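PDB 5OL0: putative silent information regulator 2 from Leishmania infantum, which is a zinc-containing, NAD-dependent protein deacetylase of the sirtuin family that probably acts as a regulator of gene expression. Local coordinates for residues R35-V40 / E212-I217; C231-S236 / V276-L281. All coordinates share one frame; numbering follows the deposited sequence.

Overall arrangement
Both contacts reach the same six-stranded parallel sheet of the Rossmann-like domain. Interaction 1 joins two neighbouring inner strands, 36-40 and 213-217, in the buried middle of the sheet; interaction 2 lies on the surface, where the loop leading into strand 239-242 meets the start of the outermost strand 279-282. Their centres are about 11 Å apart, and they touch through Leu37 CD2 and Val233 CG1 at 4.3 Å. Interaction 1 runs toward the probable NAD+ site: the side chain of Ile216 comes within about 3 Å of that of Thr219, and Ile217 within about 4 Å of Cys286. Interaction 2 lies away from the NAD+ and zinc sites.

Interaction 1. Residues R35-V40 / E212-I217; sequences RILVLV and ELVIII
Arg35 and Glu212 open the pairing of two parallel strands, 36-40 and 213-217, at the centre of the Rossmann-like sheet of the sirtuin fold. Glu212 N donates to Arg35 O at 2.9 Å, and the Glu212 side chain reaches Arg35 twice more. OE1 accepts a hydrogen bond from the Arg35 backbone N-H from above the carboxylate plane (N to OE1 3.0 Å) and another from Arg34 N, while OE2 sits over one face of the guanidinium, 3.1 Å from Arg35 NH1. This salt bridge is purely one of charge, since no N-H points at the oxygen; NE of Arg35 is turned instead to Ile210 O.

Ile36 lies alongside Leu213, and its CG2, anti to the backbone N, approaches Ile215 CD1 at 4.0 Å. Leu37 enters the regular ladder: its N binds Leu213 O and its O receives Ile215 N. On the other face its CD2 packs beside Val214 CG2, which also touches Leu39 CG, so one valine methyl serves two leucines. Val38 CG1 comes to 4.3 Å from Ile217 CD1, on the face that helix 106-116 covers. Leu39 repeats the pattern of Leu37, N to Ile215 O and O from Ile217 N, and its CD1 lies by Ile216 CG1. Val40 closes the register with a CA-H...O contact, its CA 3.5 Å from Ile217 O.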
# COMPACT_ATOMS: atom_id res chain seq x y z
N ARG A 35 -0.11 -12.61 14.97
CA ARG A 35 -1.15 -12.00 14.19
C ARG A 35 -0.76 -10.51 13.89
O ARG A 35 -1.31 -9.57 14.50
CB ARG A 35 -2.48 -12.14 14.95
CG ARG A 35 -2.80 -13.63 15.21
CD ARG A 35 -4.24 -13.87 15.43
NE ARG A 35 -4.75 -12.99 16.48
CZ ARG A 35 -4.88 -13.30 17.77
NH1 ARG A 35 -4.50 -14.50 18.23
NH2 ARG A 35 -5.40 -12.40 18.60
N ILE A 36 0.24 -10.34 13.01
CA ILE A 36 0.75 -9.00 12.67
C ILE A 36 -0.01 -8.53 11.40
O ILE A 36 0.03 -9.19 10.38
CB ILE A 36 2.25 -8.92 12.40
CG1 ILE A 36 3.02 -9.44 13.62
CG2 ILE A 36 2.67 -7.49 12.04
CD1 ILE A 36 4.53 -9.59 13.44
N LEU A 37 -0.69 -7.39 11.52
CA LEU A 37 -1.33 -6.75 10.38
C LEU A 37 -0.35 -5.72 9.84
O LEU A 37 0.09 -4.84 10.57
CB LEU A 37 -2.61 -6.10 10.82
CG LEU A 37 -3.35 -5.27 9.77
CD1 LEU A 37 -3.95 -6.16 8.72
CD2 LEU A 37 -4.44 -4.48 10.45
N VAL A 38 0.01 -5.85 8.57
CA VAL A 38 0.92 -4.91 7.97
C VAL A 38 0.12 -4.14 6.97
O VAL A 38 -0.55 -4.72 6.11
CB VAL A 38 2.10 -5.61 7.27
CG1 VAL A 38 3.12 -4.58 6.68
CG2 VAL A 38 2.82 -6.51 8.24
N LEU A 39 0.20 -2.84 7.07
CA LEU A 39 -0.34 -1.89 6.10
C LEU A 39 0.75 -1.15 5.36
O LEU A 39 1.72 -0.67 5.97
CB LEU A 39 -1.19 -0.82 6.81
CG LEU A 39 -2.18 -1.35 7.82
CD1 LEU A 39 -3.03 -0.22 8.37
CD2 LEU A 39 -3.09 -2.41 7.22
N VAL A 40 0.57 -0.98 4.05
CA VAL A 40 1.60 -0.50 3.19
C VAL A 40 1.09 0.63 2.34
O VAL A 40 0.01 0.52 1.79
CB VAL A 40 2.10 -1.64 2.26
CG1 VAL A 40 3.31 -1.16 1.49
CG2 VAL A 40 2.49 -2.87 3.05
N GLU A 212 -2.72 -8.51 16.78
CA GLU A 212 -1.90 -8.37 18.01
C GLU A 212 -0.88 -7.22 17.88
O GLU A 212 -0.24 -6.86 18.84
CB GLU A 212 -1.10 -9.67 18.25
CG GLU A 212 -1.94 -10.82 18.74
CD GLU A 212 -1.29 -12.23 18.63
OE1 GLU A 212 -0.28 -12.51 17.93
OE2 GLU A 212 -1.88 -13.12 19.26
N LEU A 213 -0.72 -6.70 16.66
CA LEU A 213 0.29 -5.72 16.31
C LEU A 213 -0.02 -5.23 14.91
O LEU A 213 -0.39 -6.04 14.01
CB LEU A 213 1.69 -6.31 16.37
CG LEU A 213 2.81 -5.39 15.90
CD1 LEU A 213 2.99 -4.17 16.78
CD2 LEU A 213 4.08 -6.19 15.75
N VAL A 214 0.13 -3.93 14.72
CA VAL A 214 -0.05 -3.33 13.43
C VAL A 214 1.19 -2.49 13.12
O VAL A 214 1.73 -1.84 14.00
CB VAL A 214 -1.40 -2.61 13.30
CG1 VAL A 214 -1.57 -1.55 14.32
CG2 VAL A 214 -1.56 -2.01 11.92
N ILE A 215 1.73 -2.68 11.92
CA ILE A 215 2.92 -1.99 11.47
C ILE A 215 2.45 -1.35 10.19
O ILE A 215 1.94 -2.05 9.27
CB ILE A 215 4.08 -2.96 11.14
CG1 ILE A 215 4.45 -3.80 12.37
CG2 ILE A 215 5.29 -2.18 10.62
CD1 ILE A 215 5.59 -4.81 12.10
N ILE A 216 2.60 -0.03 10.12
CA ILE A 216 1.96 0.79 9.13
C ILE A 216 3.09 1.52 8.43
O ILE A 216 3.73 2.39 9.04
CB ILE A 216 1.04 1.82 9.83
CG1 ILE A 216 0.03 1.10 10.69
CG2 ILE A 216 0.41 2.83 8.83
CD1 ILE A 216 -0.74 2.02 11.66
N ILE A 217 3.38 1.13 7.18
CA ILE A 217 4.60 1.59 6.53
C ILE A 217 4.30 2.47 5.34
O ILE A 217 3.87 1.99 4.24
CB ILE A 217 5.47 0.43 6.06
CG1 ILE A 217 5.60 -0.60 7.20
CG2 ILE A 217 6.80 1.01 5.52
CD1 ILE A 217 6.41 -1.84 6.90

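Interaction 2. Residues C231-S236 / V276-L281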
# COMPACT_ATOMS: atom_id res chain seq x y z
N CYS A 231 -7.66 1.95 12.91
CA CYS A 231 -8.64 2.46 13.87
C CYS A 231 -9.49 1.37 14.53
O CYS A 231 -10.07 1.64 15.57
CB CYS A 231 -9.55 3.52 13.21
SG CYS A 231 -8.51 4.91 12.60
N VAL A 232 -9.63 0.20 13.91
CA VAL A 232 -10.54 -0.87 14.38
C VAL A 232 -9.76 -2.01 15.09
O VAL A 232 -10.36 -2.93 15.59
CB VAL A 232 -11.44 -1.46 13.27
CG1 VAL A 232 -12.41 -0.40 12.67
CG2 VAL A 232 -10.64 -2.04 12.13
N VAL A 233 -8.44 -1.94 15.17
CA VAL A 233 -7.69 -2.92 15.95
C VAL A 233 -7.97 -2.66 17.43
O VAL A 233 -8.33 -1.55 17.79
CB VAL A 233 -6.18 -2.88 15.67
CG1 VAL A 233 -5.94 -3.01 14.18
CG2 VAL A 233 -5.53 -1.62 16.20
N PRO A 234 -7.76 -3.67 18.28
CA PRO A 234 -8.02 -3.45 19.72
C PRO A 234 -7.24 -2.23 20.29
O PRO A 234 -6.09 -1.97 19.91
CB PRO A 234 -7.57 -4.76 20.35
CG PRO A 234 -7.71 -5.79 19.25
CD PRO A 234 -7.39 -5.06 17.98
N LYS A 235 -7.88 -1.50 21.20
CA LYS A 235 -7.31 -0.29 21.81
C LYS A 235 -6.00 -0.51 22.56
O LYS A 235 -5.26 0.43 22.77
CB LYS A 235 -8.33 0.39 22.77
CG LYS A 235 -8.80 -0.49 23.95
CD LYS A 235 -9.32 0.27 25.20
CE LYS A 235 -8.47 0.02 26.44
NZ LYS A 235 -9.12 0.60 27.64
N SER A 236 -5.70 -1.74 22.91
CA SER A 236 -4.51 -2.08 23.67
C SER A 236 -3.35 -2.57 22.81
O SER A 236 -2.24 -2.74 23.34
CB SER A 236 -4.87 -3.21 24.63
OG SER A 236 -5.42 -4.31 23.88
N VAL A 276 -4.19 2.77 27.26
CA VAL A 276 -2.71 2.63 27.22
C VAL A 276 -1.97 3.36 26.05
O VAL A 276 -2.54 3.69 25.01
CB VAL A 276 -2.21 1.14 27.28
CG1 VAL A 276 -2.53 0.48 28.64
CG2 VAL A 276 -2.69 0.33 26.08
N CYS A 277 -0.68 3.60 26.28
CA CYS A 277 0.20 4.25 25.35
C CYS A 277 0.78 3.12 24.46
O CYS A 277 1.56 2.28 24.91
CB CYS A 277 1.25 5.04 26.13
SG CYS A 277 2.56 5.74 25.12
N ARG A 278 0.27 3.05 23.22
CA ARG A 278 0.53 1.92 22.34
C ARG A 278 1.05 2.27 20.92
O ARG A 278 1.35 1.37 20.18
CB ARG A 278 -0.68 0.95 22.30
CG ARG A 278 -2.07 1.54 22.05
CD ARG A 278 -2.23 1.96 20.62
NE ARG A 278 -3.58 2.34 20.26
CZ ARG A 278 -4.51 1.54 19.74
NH1 ARG A 278 -4.33 0.24 19.52
NH2 ARG A 278 -5.66 2.08 19.43
N ASP A 279 1.14 3.56 20.58
CA ASP A 279 1.59 4.05 19.27
C ASP A 279 3.02 4.50 19.35
O ASP A 279 3.48 4.95 20.40
CB ASP A 279 0.78 5.28 18.84
CG ASP A 279 -0.66 4.98 18.64
OD1 ASP A 279 -0.99 3.81 18.36
OD2 ASP A 279 -1.49 5.90 18.77
N VAL A 280 3.75 4.21 18.29
CA VAL A 280 5.09 4.71 18.10
C VAL A 280 5.29 5.11 16.64
O VAL A 280 4.75 4.46 15.74
CB VAL A 280 6.09 3.66 18.59
CG1 VAL A 280 5.97 2.38 17.81
CG2 VAL A 280 7.48 4.22 18.53
N LEU A 281 5.99 6.22 16.44
CA LEU A 281 6.38 6.73 15.11
C LEU A 281 7.87 6.65 14.90
O LEU A 281 8.63 7.19 15.69
CB LEU A 281 6.01 8.16 14.97
CG LEU A 281 6.33 8.85 13.66
CD1 LEU A 281 5.56 8.29 12.48
CD2 LEU A 281 5.97 10.31 13.88
O HOH W 1 -7.53 0.87 17.58
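Arg278 carries this contact, sending its bent side chain from just before the outermost strand 279-282 across the backbone of the 231-236 loop. The direct hydrogen bond is Arg278 NH1 to Pro234 O, at 2.9 Å. It is bent, with 130° at the hydrogen, and the oxygen lies out of the guanidinium plane. NH1 also donates to Val237 O, so two carbonyls of the same loop grip one nitrogen.

A water extends the grip on NH2. It accepts from Arg278 NH2 at 2.9 Å and lies 2.6 Å from Val233 O, with a weak, longer link to Cys231 O. The guanidinium is thereby tied to the loop both directly and through solvent.

A second kind of contact is electrostatic: Lys235 O stands over the centre of one guanidinium face, 3.3 Å from Arg278 CZ and without a hydrogen bond, where the partial negative charge of the carbonyl would favour the cation. Chi1 of 50° sets Arg278 CG between its backbone N and carbonyl carbon, where CG also passes near Lys235 O; the bend at chi2 then swings the rest of the chain so that the guanidinium face meets that oxygen.

Charge enters from within the strand segment: Asp279 OD1 is 3.5 Å from Arg278 NE, again well off the guanidinium plane, and it also pairs with Arg239.

Van der Waals contact is slight: Val233 CG2 lies 4.0 Å from Arg278 NH1, and the poorly ordered Val276 lays CG2 against Ser236 CA.

The whole is a surface junction in which an arginine gathers loop carbonyls, joining the loop before strand 239-242 to the edge strand of the parallel Rossmann-like sheet of a sirtuin.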